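Side-chain contacts in glycoside Hydrolase (Bacteroides uniformis, PDB 5T9X), which probably hydrolyses agarose as a glycoside hydrolase of family 16, in an agarose-degrading pathway of a human gut symbiont: residues V57-G62 with N263-V268; D94-N99 with P184-E189; G197-V202 with Y210-I215. One frame throughout, in Å; residues are numbered along the deposited sequence.

Contact 1: residues V57-G62 with N263-V268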
ATOM      1  N   VAL A  57      19.303   5.996   1.625  1.00 27.25           N
ATOM      2  CA  VAL A  57      18.222   6.245   2.536  1.00 24.94           C
ATOM      3  C   VAL A  57      18.094   7.773   2.566  1.00 24.15           C
ATOM      4  O   VAL A  57      19.060   8.463   2.815  1.00 23.24           O
ATOM      5  CB  VAL A  57      18.473   5.634   3.914  1.00 24.76           C
ATOM      6  CG1 VAL A  57      17.302   5.928   4.836  1.00 25.69           C
ATOM      7  CG2 VAL A  57      18.633   4.121   3.794  1.00 25.86           C
ATOM      8  N   PRO A  58      16.905   8.305   2.250  1.00 24.37           N
ATOM      9  CA  PRO A  58      16.847   9.737   1.951  1.00 24.70           C
ATOM     10  C   PRO A  58      16.830  10.659   3.165  1.00 25.16           C
ATOM     11  O   PRO A  58      16.638  11.828   3.002  1.00 25.55           O
ATOM     12  CB  PRO A  58      15.544   9.867   1.157  1.00 24.59           C
ATOM     13  CG  PRO A  58      14.690   8.712   1.606  1.00 24.41           C
ATOM     14  CD  PRO A  58      15.605   7.626   2.055  1.00 23.86           C
ATOM     15  N   VAL A  59      17.040  10.141   4.367  1.00 26.43           N
ATOM     16  CA  VAL A  59      17.022  10.952   5.576  1.00 27.35           C
ATOM     17  C   VAL A  59      18.057  10.407   6.555  1.00 27.42           C
ATOM     18  O   VAL A  59      18.353   9.214   6.538  1.00 26.76           O
ATOM     19  CB  VAL A  59      15.602  10.968   6.199  1.00 27.62           C
ATOM     20  CG1 VAL A  59      15.070   9.552   6.429  1.00 28.19           C
ATOM     21  CG2 VAL A  59      15.553  11.812   7.477  1.00 28.43           C
ATOM     22  N   SER A  60      18.607  11.288   7.382  1.00 29.21           N
ATOM     23  CA  SER A  60      19.599  10.906   8.377  1.00 31.65           C
ATOM     24  C   SER A  60      18.991  10.069   9.496  1.00 32.65           C
ATOM     25  O   SER A  60      17.856  10.295   9.924  1.00 34.04           O
ATOM     26  CB  SER A  60      20.272  12.137   8.995  1.00 32.72           C
ATOM     27  OG  SER A  60      21.048  11.737  10.119  1.00 37.66           O
ATOM     28  N   ALA A  61      19.786   9.139  10.003  1.00 33.64           N
ATOM     29  CA  ALA A  61      19.355   8.260  11.068  1.00 35.47           C
ATOM     30  C   ALA A  61      19.392   8.958  12.434  1.00 38.23           C
ATOM     31  O   ALA A  61      18.890   8.420  13.437  1.00 35.13           O
ATOM     32  CB  ALA A  61      20.203   6.993  11.086  1.00 35.36           C
ATOM     33  N   GLY A  62      19.973  10.152  12.478  1.00 40.54           N
ATOM     34  CA  GLY A  62      20.064  10.890  13.705  1.00 42.19           C
ATOM     35  C   GLY A  62      21.506  10.978  14.144  1.00 46.65           C
ATOM     36  O   GLY A  62      22.407  10.252  13.651  1.00 44.35           O
ATOM     37  N   ASN A 263       5.061  11.648  14.408  1.00 22.43           N
ATOM     38  CA  ASN A 263       5.840  12.107  13.268  1.00 22.68           C
ATOM     39  C   ASN A 263       5.997  11.058  12.179  1.00 21.06           C
ATOM     40  O   ASN A 263       6.637  10.034  12.384  1.00 19.34           O
ATOM     41  CB  ASN A 263       7.211  12.606  13.703  1.00 25.59           C
ATOM     42  CG  ASN A 263       7.144  13.979  14.379  1.00 30.05           C
ATOM     43  OD1 ASN A 263       6.963  15.019  13.722  1.00 31.44           O
ATOM     44  ND2 ASN A 263       7.248  13.982  15.716  1.00 31.97           N
ATOM     45  N   LEU A 264       5.369  11.346  11.044  1.00 19.93           N
ATOM     46  CA  LEU A 264       5.609  10.674   9.775  1.00 21.09           C
ATOM     47  C   LEU A 264       6.192  11.650   8.766  1.00 21.14           C
ATOM     48  O   LEU A 264       5.852  12.829   8.782  1.00 22.56           O
ATOM     49  CB  LEU A 264       4.309  10.117   9.185  1.00 19.77           C
ATOM     50  CG  LEU A 264       3.502   9.287  10.157  1.00 19.84           C
ATOM     51  CD1 LEU A 264       2.109   8.991   9.606  1.00 19.63           C
ATOM     52  CD2 LEU A 264       4.250   8.018  10.512  1.00 19.95           C
ATOM     53  N   GLU A 265       7.067  11.147   7.894  1.00 22.06           N
ATOM     54  CA  GLU A 265       7.626  11.902   6.750  1.00 22.88           C
ATOM     55  C   GLU A 265       7.542  10.973   5.559  1.00 21.32           C
ATOM     56  O   GLU A 265       7.954   9.810   5.673  1.00 20.86           O
ATOM     57  CB  GLU A 265       9.076  12.333   6.995  1.00 25.26           C
ATOM     58  CG  GLU A 265       9.215  13.547   7.920  1.00 29.40           C
ATOM     59  CD  GLU A 265      10.670  13.926   8.304  1.00 34.31           C
ATOM     60  OE1 GLU A 265      11.634  13.269   7.835  1.00 37.81           O
ATOM     61  OE2 GLU A 265      10.858  14.898   9.091  1.00 37.45           O
ATOM     62  N   TYR A 266       6.971  11.455   4.449  1.00 19.94           N
ATOM     63  CA  TYR A 266       6.834  10.654   3.227  1.00 19.63           C
ATOM     64  C   TYR A 266       7.870  11.093   2.187  1.00 19.85           C
ATOM     65  O   TYR A 266       8.098  12.316   1.985  1.00 19.74           O
ATOM     66  CB  TYR A 266       5.404  10.718   2.638  1.00 18.90           C
ATOM     67  CG  TYR A 266       4.317  10.168   3.536  1.00 18.28           C
ATOM     68  CD1 TYR A 266       3.853   8.869   3.393  1.00 18.07           C
ATOM     69  CD2 TYR A 266       3.726  10.969   4.531  1.00 17.61           C
ATOM     70  CE1 TYR A 266       2.814   8.385   4.202  1.00 17.91           C
ATOM     71  CE2 TYR A 266       2.711  10.485   5.357  1.00 16.90           C
ATOM     72  CZ  TYR A 266       2.256   9.196   5.193  1.00 17.43           C
ATOM     73  OH  TYR A 266       1.245   8.721   6.016  1.00 17.42           O
ATOM     74  N   TYR A 267       8.465  10.095   1.520  1.00 19.37           N
ATOM     75  CA  TYR A 267       9.521  10.322   0.532  1.00 19.96           C
ATOM     76  C   TYR A 267       9.145   9.703  -0.804  1.00 19.51           C
ATOM     77  O   TYR A 267       8.826   8.539  -0.885  1.00 18.93           O
ATOM     78  CB  TYR A 267      10.859   9.768   1.026  1.00 20.59           C
ATOM     79  CG  TYR A 267      11.400  10.519   2.217  1.00 20.62           C
ATOM     80  CD1 TYR A 267      12.341  11.530   2.052  1.00 21.09           C
ATOM     81  CD2 TYR A 267      10.969  10.220   3.515  1.00 21.21           C
ATOM     82  CE1 TYR A 267      12.859  12.227   3.151  1.00 21.25           C
ATOM     83  CE2 TYR A 267      11.459  10.911   4.617  1.00 21.89           C
ATOM     84  CZ  TYR A 267      12.403  11.928   4.422  1.00 22.71           C
ATOM     85  OH  TYR A 267      12.897  12.643   5.491  1.00 24.76           O
ATOM     86  N   VAL A 268       9.165  10.500  -1.861  1.00 20.64           N
ATOM     87  CA  VAL A 268       8.887  10.006  -3.214  1.00 20.65           C
ATOM     88  C   VAL A 268      10.144  10.255  -4.036  1.00 21.55           C
ATOM     89  O   VAL A 268      10.647  11.397  -4.107  1.00 20.52           O
ATOM     90  CB  VAL A 268       7.675  10.690  -3.835  1.00 20.30           C
ATOM     91  CG1 VAL A 268       7.488  10.262  -5.280  1.00 20.66           C
ATOM     92  CG2 VAL A 268       6.438  10.350  -3.027  1.00 20.44           C
TER
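Pro58 and Tyr267 mark the closest backbone approach, CA atoms 7.5 Å apart, where an irregular loop passes strand 263-268, so the contact is made largely by side chains. Pro58 lays CB and CG against the inner part of the Tyr267 ring, with Pro58 CG 3.7 Å from Tyr267 CD1. Val59 takes the outer end, crossing the tyrosine at about a right angle: its CB lies 3.3 Å from Tyr267 OH. With CG1 between the backbone N and the carbonyl carbon (chi1 54°), Val59 CB and CG2 both face the phenol oxygen. Under this apolar cover the phenol is fixed along its own strand, Tyr267 OH donating to Glu265 OE1 over 2.7 Å on the anti side of the carboxylate, 33° out of its plane. A phenylalanine at Tyr267 would probably leave Glu265 OE1 without this donor and take from Val59 the oxygen it packs on. The other carboxylate oxygen, Glu265 OE2, is bridged to Arg275 of strand 271-277. Strand 263-268 pairs with that strand and with strand 252-260, where Tyr257 also touches Val59; Pro58 further meets Tyr163 and Glu165 of strand 162-169, and Trp67 donates its indole N-H to the Val59 carbonyl.

Contact 2: residues D94-N99 with P184-E189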
ATOM      1  N   ASP A  94       0.552 -15.198   1.668  1.00 25.21           N
ATOM      2  CA  ASP A  94      -0.218 -14.749   0.476  1.00 26.06           C
ATOM      3  C   ASP A  94      -1.712 -14.466   0.770  1.00 24.42           C
ATOM      4  O   ASP A  94      -2.592 -14.747  -0.057  1.00 23.00           O
ATOM      5  CB  ASP A  94      -0.046 -15.740  -0.721  1.00 27.67           C
ATOM      6  CG  ASP A  94      -0.313 -17.205  -0.342  1.00 28.71           C
ATOM      7  OD1 ASP A  94      -0.697 -17.463   0.823  1.00 29.34           O
ATOM      8  OD2 ASP A  94      -0.096 -18.102  -1.199  1.00 32.93           O
ATOM      9  N   TYR A  95      -1.982 -13.898   1.944  1.00 24.07           N
ATOM     10  CA  TYR A  95      -3.319 -13.431   2.298  1.00 25.23           C
ATOM     11  C   TYR A  95      -3.198 -12.229   3.215  1.00 25.42           C
ATOM     12  O   TYR A  95      -2.103 -11.808   3.530  1.00 27.17           O
ATOM     13  CB  TYR A  95      -4.139 -14.558   2.953  1.00 25.60           C
ATOM     14  CG  TYR A  95      -5.618 -14.483   2.648  1.00 27.05           C
ATOM     15  CD1 TYR A  95      -6.102 -14.780   1.387  1.00 28.73           C
ATOM     16  CD2 TYR A  95      -6.538 -14.088   3.618  1.00 29.63           C
ATOM     17  CE1 TYR A  95      -7.466 -14.699   1.100  1.00 29.91           C
ATOM     18  CE2 TYR A  95      -7.901 -14.010   3.347  1.00 29.24           C
ATOM     19  CZ  TYR A  95      -8.363 -14.327   2.090  1.00 29.63           C
ATOM     20  OH  TYR A  95      -9.708 -14.240   1.806  1.00 28.64           O
ATOM     21  N   TYR A  96      -4.334 -11.654   3.592  1.00 26.64           N
ATOM     22  CA  TYR A  96      -4.434 -10.550   4.572  1.00 27.10           C
ATOM     23  C   TYR A  96      -4.171 -11.147   5.924  1.00 27.36           C
ATOM     24  O   TYR A  96      -4.268 -12.358   6.073  1.00 29.30           O
ATOM     25  CB  TYR A  96      -5.851  -9.978   4.489  1.00 25.22           C
ATOM     26  CG  TYR A  96      -6.236  -8.784   5.320  1.00 24.60           C
ATOM     27  CD1 TYR A  96      -5.715  -7.520   5.067  1.00 24.78           C
ATOM     28  CD2 TYR A  96      -7.246  -8.884   6.280  1.00 25.15           C
ATOM     29  CE1 TYR A  96      -6.131  -6.407   5.796  1.00 24.76           C
ATOM     30  CE2 TYR A  96      -7.663  -7.778   7.014  1.00 24.46           C
ATOM     31  CZ  TYR A  96      -7.117  -6.549   6.765  1.00 24.21           C
ATOM     32  OH  TYR A  96      -7.563  -5.488   7.490  1.00 24.01           O
ATOM     33  N   HIS A  97      -3.885 -10.296   6.904  1.00 29.44           N
ATOM     34  CA  HIS A  97      -3.525 -10.728   8.260  1.00 31.78           C
ATOM     35  C   HIS A  97      -4.662 -11.397   9.104  1.00 30.81           C
ATOM     36  O   HIS A  97      -4.427 -11.814  10.224  1.00 32.69           O
ATOM     37  CB  HIS A  97      -2.772  -9.579   9.031  1.00 34.34           C
ATOM     38  CG  HIS A  97      -3.627  -8.467   9.593  1.00 37.73           C
ATOM     39  ND1 HIS A  97      -5.005  -8.513   9.686  1.00 41.19           N
ATOM     40  CD2 HIS A  97      -3.265  -7.293  10.166  1.00 38.10           C
ATOM     41  CE1 HIS A  97      -5.453  -7.401  10.233  1.00 38.61           C
ATOM     42  NE2 HIS A  97      -4.416  -6.649  10.548  1.00 38.86           N
ATOM     43  N   ALA A  98      -5.877 -11.473   8.563  1.00 28.69           N
ATOM     44  CA  ALA A  98      -7.051 -12.058   9.232  1.00 27.40           C
ATOM     45  C   ALA A  98      -7.870 -12.699   8.128  1.00 25.86           C
ATOM     46  O   ALA A  98      -7.626 -12.422   6.945  1.00 25.28           O
ATOM     47  CB  ALA A  98      -7.875 -10.978   9.946  1.00 26.78           C
ATOM     48  N   ASN A  99      -8.846 -13.524   8.485  1.00 24.36           N
ATOM     49  CA  ASN A  99      -9.616 -14.232   7.476  1.00 24.85           C
ATOM     50  C   ASN A  99     -10.763 -13.366   6.887  1.00 24.26           C
ATOM     51  O   ASN A  99     -11.934 -13.636   7.073  1.00 24.37           O
ATOM     52  CB  ASN A  99     -10.100 -15.566   8.031  1.00 25.20           C
ATOM     53  CG  ASN A  99     -10.642 -16.495   6.948  1.00 28.19           C
ATOM     54  OD1 ASN A  99     -10.604 -16.193   5.733  1.00 30.17           O
ATOM     55  ND2 ASN A  99     -11.183 -17.631   7.383  1.00 28.74           N
ATOM     56  N   PRO A 184      -2.181  -5.335  14.261  1.00 22.16           N
ATOM     57  CA  PRO A 184      -3.072  -6.535  14.272  1.00 23.96           C
ATOM     58  C   PRO A 184      -4.478  -6.307  14.864  1.00 23.93           C
ATOM     59  O   PRO A 184      -5.381  -6.993  14.454  1.00 22.64           O
ATOM     60  CB  PRO A 184      -2.310  -7.569  15.112  1.00 22.51           C
ATOM     61  CG  PRO A 184      -0.911  -7.103  15.097  1.00 22.86           C
ATOM     62  CD  PRO A 184      -0.882  -5.621  14.882  1.00 22.27           C
ATOM     63  N   ASP A 185      -4.646  -5.343  15.781  1.00 25.03           N
ATOM     64  CA  ASP A 185      -5.971  -5.029  16.370  1.00 26.62           C
ATOM     65  C   ASP A 185      -6.861  -4.079  15.511  1.00 27.86           C
ATOM     66  O   ASP A 185      -7.952  -3.679  15.952  1.00 26.88           O
ATOM     67  CB  ASP A 185      -5.798  -4.489  17.808  1.00 26.59           C
ATOM     68  CG  ASP A 185      -5.313  -3.030  17.864  1.00 29.05           C
ATOM     69  OD1 ASP A 185      -5.092  -2.383  16.808  1.00 29.40           O
ATOM     70  OD2 ASP A 185      -5.154  -2.519  19.002  1.00 29.30           O
ATOM     71  N   ASP A 186      -6.360  -3.708  14.317  1.00 28.77           N
ATOM     72  CA  ASP A 186      -7.054  -2.884  13.317  1.00 28.16           C
ATOM     73  C   ASP A 186      -7.355  -1.458  13.773  1.00 25.34           C
ATOM     74  O   ASP A 186      -8.261  -0.839  13.246  1.00 23.28           O
ATOM     75  CB  ASP A 186      -8.324  -3.581  12.792  1.00 33.32           C
ATOM     76  CG  ASP A 186      -8.030  -4.899  12.023  1.00 42.36           C
ATOM     77  OD1 ASP A 186      -7.027  -4.979  11.287  1.00 49.64           O
ATOM     78  OD2 ASP A 186      -8.819  -5.870  12.129  1.00 50.67           O
ATOM     79  N   THR A 187      -6.564  -0.904  14.699  1.00 23.94           N
ATOM     80  CA  THR A 187      -6.805   0.478  15.189  1.00 23.17           C
ATOM     81  C   THR A 187      -5.866   1.537  14.613  1.00 23.15           C
ATOM     82  O   THR A 187      -6.123   2.727  14.760  1.00 21.58           O
ATOM     83  CB  THR A 187      -6.739   0.563  16.733  1.00 22.74           C
ATOM     84  OG1 THR A 187      -5.427   0.197  17.195  1.00 22.09           O
ATOM     85  CG2 THR A 187      -7.812  -0.355  17.363  1.00 21.52           C
ATOM     86  N   GLN A 188      -4.758   1.108  14.000  1.00 22.56           N
ATOM     87  CA  GLN A 188      -3.760   2.044  13.499  1.00 21.96           C
ATOM     88  C   GLN A 188      -3.169   1.575  12.171  1.00 21.44           C
ATOM     89  O   GLN A 188      -2.807   0.403  12.003  1.00 19.68           O
ATOM     90  CB  GLN A 188      -2.637   2.229  14.509  1.00 21.69           C
ATOM     91  CG  GLN A 188      -3.109   2.748  15.844  1.00 22.36           C
ATOM     92  CD  GLN A 188      -1.969   2.983  16.814  1.00 22.53           C
ATOM     93  OE1 GLN A 188      -0.794   2.876  16.476  1.00 23.81           O
ATOM     94  NE2 GLN A 188      -2.316   3.291  18.024  1.00 22.70           N
ATOM     95  N   GLU A 189      -3.048   2.516  11.252  1.00 20.67           N
ATOM     96  CA  GLU A 189      -2.683   2.201   9.904  1.00 21.22           C
ATOM     97  C   GLU A 189      -1.838   3.352   9.364  1.00 20.86           C
ATOM     98  O   GLU A 189      -2.139   4.500   9.645  1.00 20.49           O
ATOM     99  CB  GLU A 189      -3.968   2.022   9.122  1.00 22.64           C
ATOM    100  CG  GLU A 189      -3.814   1.758   7.649  1.00 24.74           C
ATOM    101  CD  GLU A 189      -5.134   1.775   6.905  1.00 26.13           C
ATOM    102  OE1 GLU A 189      -6.124   1.210   7.455  1.00 27.09           O
ATOM    103  OE2 GLU A 189      -5.166   2.341   5.769  1.00 26.97           O
TER
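His97 meets Asp186 edge-on: Asp186 OD1 comes up to the rim of the imidazole in the ring plane, 3.1 Å from His97 CE1 and 3.2 Å from His97 NE2. Ring and carboxylate are turned 29° against each other, and the two side chains run past one another in opposite directions. His97 CG lies between its backbone N and carbonyl carbon (chi1 78°), which swings the ring toward Asp186. Pro184 adds a looser contact, its CA lying 4.0 Å from His97 NE2. Behind the histidine stands Tyr96, one face of whose phenol ring has His97 ND1 3.8 Å above it, offset toward the rim. Tyr96 is itself wedged among Trp100, Trp108 and Trp180. Asp186 adopts left-handed backbone angles within a tight turn that Asp185 braces. Asp185 OD1 accepts the backbone N-H of Thr187 at 3.0 Å, an Asx turn, and the hydroxyl Thr187 OG1 at 2.6 Å, both from the same face of the carboxylate. Lys295 bridges to Asp185 OD2. This turn joins the antiparallel strands 176-182 and 188-195, so the contact sets a surface loop against a hairpin of the β-jelly roll expected of family 16; strand 188-195 holds an E-x-D-x-x-E pattern starting at Glu189, consistent with the family's catalytic signature.

Contact 3: residues G197-V202 with Y210-I215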
ATOM      1  N   GLY A 197      -4.066   3.856 -11.045  1.00 24.06           N
ATOM      2  CA  GLY A 197      -3.258   4.152 -12.212  1.00 25.88           C
ATOM      3  C   GLY A 197      -3.943   4.363 -13.552  1.00 26.24           C
ATOM      4  O   GLY A 197      -3.307   4.871 -14.480  1.00 27.79           O
ATOM      5  N   SER A 198      -5.208   3.984 -13.678  1.00 26.90           N
ATOM      6  CA  SER A 198      -5.919   4.081 -14.971  1.00 28.42           C
ATOM      7  C   SER A 198      -6.310   5.508 -15.329  1.00 28.48           C
ATOM      8  O   SER A 198      -6.477   6.339 -14.432  1.00 27.34           O
ATOM      9  CB  SER A 198      -7.159   3.196 -14.972  1.00 28.61           C
ATOM     10  OG  SER A 198      -8.014   3.529 -16.022  1.00 30.93           O
ATOM     11  N   ASP A 199      -6.435   5.783 -16.635  1.00 29.32           N
ATOM     12  CA  ASP A 199      -6.988   7.063 -17.116  1.00 30.45           C
ATOM     13  C   ASP A 199      -8.470   7.173 -16.897  1.00 29.82           C
ATOM     14  O   ASP A 199      -8.982   8.273 -16.875  1.00 29.73           O
ATOM     15  CB  ASP A 199      -6.722   7.308 -18.599  1.00 32.15           C
ATOM     16  CG  ASP A 199      -5.247   7.563 -18.895  1.00 36.06           C
ATOM     17  OD1 ASP A 199      -4.573   8.296 -18.115  1.00 35.36           O
ATOM     18  OD2 ASP A 199      -4.735   7.007 -19.899  1.00 38.74           O
ATOM     19  N   ARG A 200      -9.178   6.055 -16.746  1.00 30.86           N
ATOM     20  CA  ARG A 200     -10.603   6.142 -16.424  1.00 31.46           C
ATOM     21  C   ARG A 200     -10.797   6.667 -14.982  1.00 32.27           C
ATOM     22  O   ARG A 200     -10.430   6.007 -13.999  1.00 31.70           O
ATOM     23  CB  ARG A 200     -11.307   4.809 -16.670  1.00 30.76           C
ATOM     24  CG  ARG A 200     -12.831   4.911 -16.595  1.00 32.03           C
ATOM     25  CD  ARG A 200     -13.534   3.822 -17.407  1.00 31.98           C
ATOM     26  NE  ARG A 200     -13.292   2.476 -16.874  1.00 31.74           N
ATOM     27  CZ  ARG A 200     -13.920   1.943 -15.824  1.00 31.03           C
ATOM     28  NH1 ARG A 200     -13.622   0.710 -15.420  1.00 30.58           N
ATOM     29  NH2 ARG A 200     -14.837   2.635 -15.153  1.00 30.85           N
ATOM     30  N   VAL A 201     -11.356   7.868 -14.870  1.00 34.15           N
ATOM     31  CA  VAL A 201     -11.532   8.536 -13.564  1.00 35.74           C
ATOM     32  C   VAL A 201     -12.915   9.139 -13.344  1.00 36.21           C
ATOM     33  O   VAL A 201     -13.124   9.913 -12.399  1.00 36.73           O
ATOM     34  CB  VAL A 201     -10.486   9.661 -13.390  1.00 37.20           C
ATOM     35  CG1 VAL A 201      -9.079   9.084 -13.367  1.00 37.83           C
ATOM     36  CG2 VAL A 201     -10.597  10.699 -14.505  1.00 36.93           C
ATOM     37  N   VAL A 202     -13.856   8.814 -14.221  1.00 39.48           N
ATOM     38  CA  VAL A 202     -15.158   9.447 -14.174  1.00 42.03           C
ATOM     39  C   VAL A 202     -16.105   8.378 -13.712  1.00 41.74           C
ATOM     40  O   VAL A 202     -16.122   7.273 -14.269  1.00 38.33           O
ATOM     41  CB  VAL A 202     -15.609  10.014 -15.543  1.00 46.54           C
ATOM     42  CG1 VAL A 202     -16.797  10.961 -15.348  1.00 46.77           C
ATOM     43  CG2 VAL A 202     -14.472  10.773 -16.232  1.00 47.44           C
ATOM     44  N   TYR A 210      -9.836  11.141  -7.957  1.00 30.87           N
ATOM     45  CA  TYR A 210      -8.403  11.439  -8.081  1.00 29.52           C
ATOM     46  C   TYR A 210      -7.770  10.479  -9.101  1.00 29.04           C
ATOM     47  O   TYR A 210      -8.062   9.269  -9.128  1.00 26.73           O
ATOM     48  CB  TYR A 210      -7.692  11.393  -6.707  1.00 27.80           C
ATOM     49  CG  TYR A 210      -7.944  12.619  -5.812  1.00 26.55           C
ATOM     50  CD1 TYR A 210      -7.390  13.863  -6.120  1.00 28.28           C
ATOM     51  CD2 TYR A 210      -8.709  12.533  -4.664  1.00 25.50           C
ATOM     52  CE1 TYR A 210      -7.591  14.980  -5.302  1.00 27.19           C
ATOM     53  CE2 TYR A 210      -8.925  13.636  -3.846  1.00 25.65           C
ATOM     54  CZ  TYR A 210      -8.367  14.866  -4.163  1.00 26.32           C
ATOM     55  OH  TYR A 210      -8.586  15.984  -3.362  1.00 24.69           O
ATOM     56  N   GLY A 211      -6.927  11.054  -9.953  1.00 29.79           N
ATOM     57  CA  GLY A 211      -6.415  10.374 -11.144  1.00 29.11           C
ATOM     58  C   GLY A 211      -5.005   9.815 -11.029  1.00 28.69           C
ATOM     59  O   GLY A 211      -4.441   9.746  -9.939  1.00 27.79           O
ATOM     60  N   PRO A 212      -4.418   9.430 -12.174  1.00 26.72           N
ATOM     61  CA  PRO A 212      -3.146   8.733 -12.209  1.00 25.50           C
ATOM     62  C   PRO A 212      -1.918   9.624 -12.053  1.00 25.99           C
ATOM     63  O   PRO A 212      -0.791   9.126 -12.151  1.00 24.65           O
ATOM     64  CB  PRO A 212      -3.173   8.074 -13.593  1.00 25.72           C
ATOM     65  CG  PRO A 212      -3.945   9.028 -14.435  1.00 25.37           C
ATOM     66  CD  PRO A 212      -5.011   9.558 -13.524  1.00 25.84           C
ATOM     67  N   ASP A 213      -2.136  10.923 -11.855  1.00 26.22           N
ATOM     68  CA  ASP A 213      -1.092  11.862 -11.425  1.00 26.77           C
ATOM     69  C   ASP A 213      -0.963  11.977  -9.884  1.00 25.41           C
ATOM     70  O   ASP A 213      -0.153  12.794  -9.387  1.00 24.17           O
ATOM     71  CB  ASP A 213      -1.334  13.254 -12.043  1.00 27.92           C
ATOM     72  CG  ASP A 213      -2.624  13.927 -11.541  1.00 33.21           C
ATOM     73  OD1 ASP A 213      -3.649  13.238 -11.234  1.00 34.98           O
ATOM     74  OD2 ASP A 213      -2.632  15.178 -11.488  1.00 39.81           O
ATOM     75  N   ARG A 214      -1.735  11.172  -9.139  1.00 24.78           N
ATOM     76  CA  ARG A 214      -1.764  11.247  -7.667  1.00 25.12           C
ATOM     77  C   ARG A 214      -1.341   9.964  -6.996  1.00 24.30           C
ATOM     78  O   ARG A 214      -1.654   8.849  -7.453  1.00 22.32           O
ATOM     79  CB  ARG A 214      -3.161  11.572  -7.124  1.00 25.77           C
ATOM     80  CG  ARG A 214      -3.799  12.816  -7.687  1.00 27.52           C
ATOM     81  CD  ARG A 214      -3.402  14.085  -6.981  1.00 28.34           C
ATOM     82  NE  ARG A 214      -4.095  15.197  -7.618  1.00 29.80           N
ATOM     83  CZ  ARG A 214      -4.438  16.344  -7.034  1.00 32.89           C
ATOM     84  NH1 ARG A 214      -4.147  16.598  -5.758  1.00 34.59           N
ATOM     85  NH2 ARG A 214      -5.087  17.270  -7.749  1.00 35.97           N
ATOM     86  N   ILE A 215      -0.667  10.151  -5.869  1.00 24.64           N
ATOM     87  CA  ILE A 215      -0.476   9.098  -4.874  1.00 24.95           C
ATOM     88  C   ILE A 215      -1.105   9.608  -3.575  1.00 22.68           C
ATOM     89  O   ILE A 215      -0.853  10.732  -3.174  1.00 21.72           O
ATOM     90  CB  ILE A 215       1.008   8.812  -4.633  1.00 27.00           C
ATOM     91  CG1 ILE A 215       1.738   8.565  -5.949  1.00 28.08           C
ATOM     92  CG2 ILE A 215       1.175   7.585  -3.727  1.00 29.51           C
ATOM     93  CD1 ILE A 215       3.242   8.624  -5.782  1.00 29.26           C
TER
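Pro212 sits at the second position of a type I β turn, Gly211 to Arg214, and its ring plugs into the curved backbone of residues 197-201. Both segments belong to the long excursion between strands 188-195 and 215-224. Around the ring, Pro212 CB rests on the carbonyl of Gly197, 3.3 Å from Gly197 O. The next atom, Pro212 CG, has two oxygens near it, Ser198 O at 3.7 Å and the carboxylate atom Asp199 OD1 at 3.8 Å. Last comes Pro212 CD, which shares Ser198 O and also lies 4.1 Å from the methyl Val201 CG1. That methyl, set anti to the Val201 carbonyl carbon (chi1 -64°), also reaches the backbone at Gly211 CA, 3.7 Å off. Gly211 suits the spot, since a CB there would collide with Pro212 CD.

Two of the oxygens facing the proline are held from elsewhere: Arg248 NH2 donates a hydrogen bond to Gly197 O and forms a salt bridge with Asp199 OD1, fixing two of the polar atoms against which the ring packs. Ser198 shapes the receiving loop through an ST turn, its OG accepting from the backbone N of Arg200 at 2.9 Å. The β turn closes with Arg214 N donating to Gly211 O over 3.2 Å. Beyond it, the Arg214 side chain folds back to Tyr210, whose ring also stacks on Trp238, and Tyr210 CE1 lies 3.8 Å above the centre of the Arg214 guanidinium.

From the N terminus, the chain opens contact 1 at residues 57-62, ahead of strand 65-69, and closes it only at strand 263-268, so the other two contacts fall within that span. Contact 2 opens in the loop after strand 92-93 and closes at the turn leading into strand 188-195. Contact 3 follows in series, its 197-202 and 210-215 segments drawing together the connection that runs from strand 188-195 to strand 215-224. None crosses another. Contact 1 binds the N-terminal loop to the antiparallel sheet, whereas contacts 2 and 3 lie among the connections of the mixed sheet, their centres about 27 Å apart on opposite sides of the chain's centre.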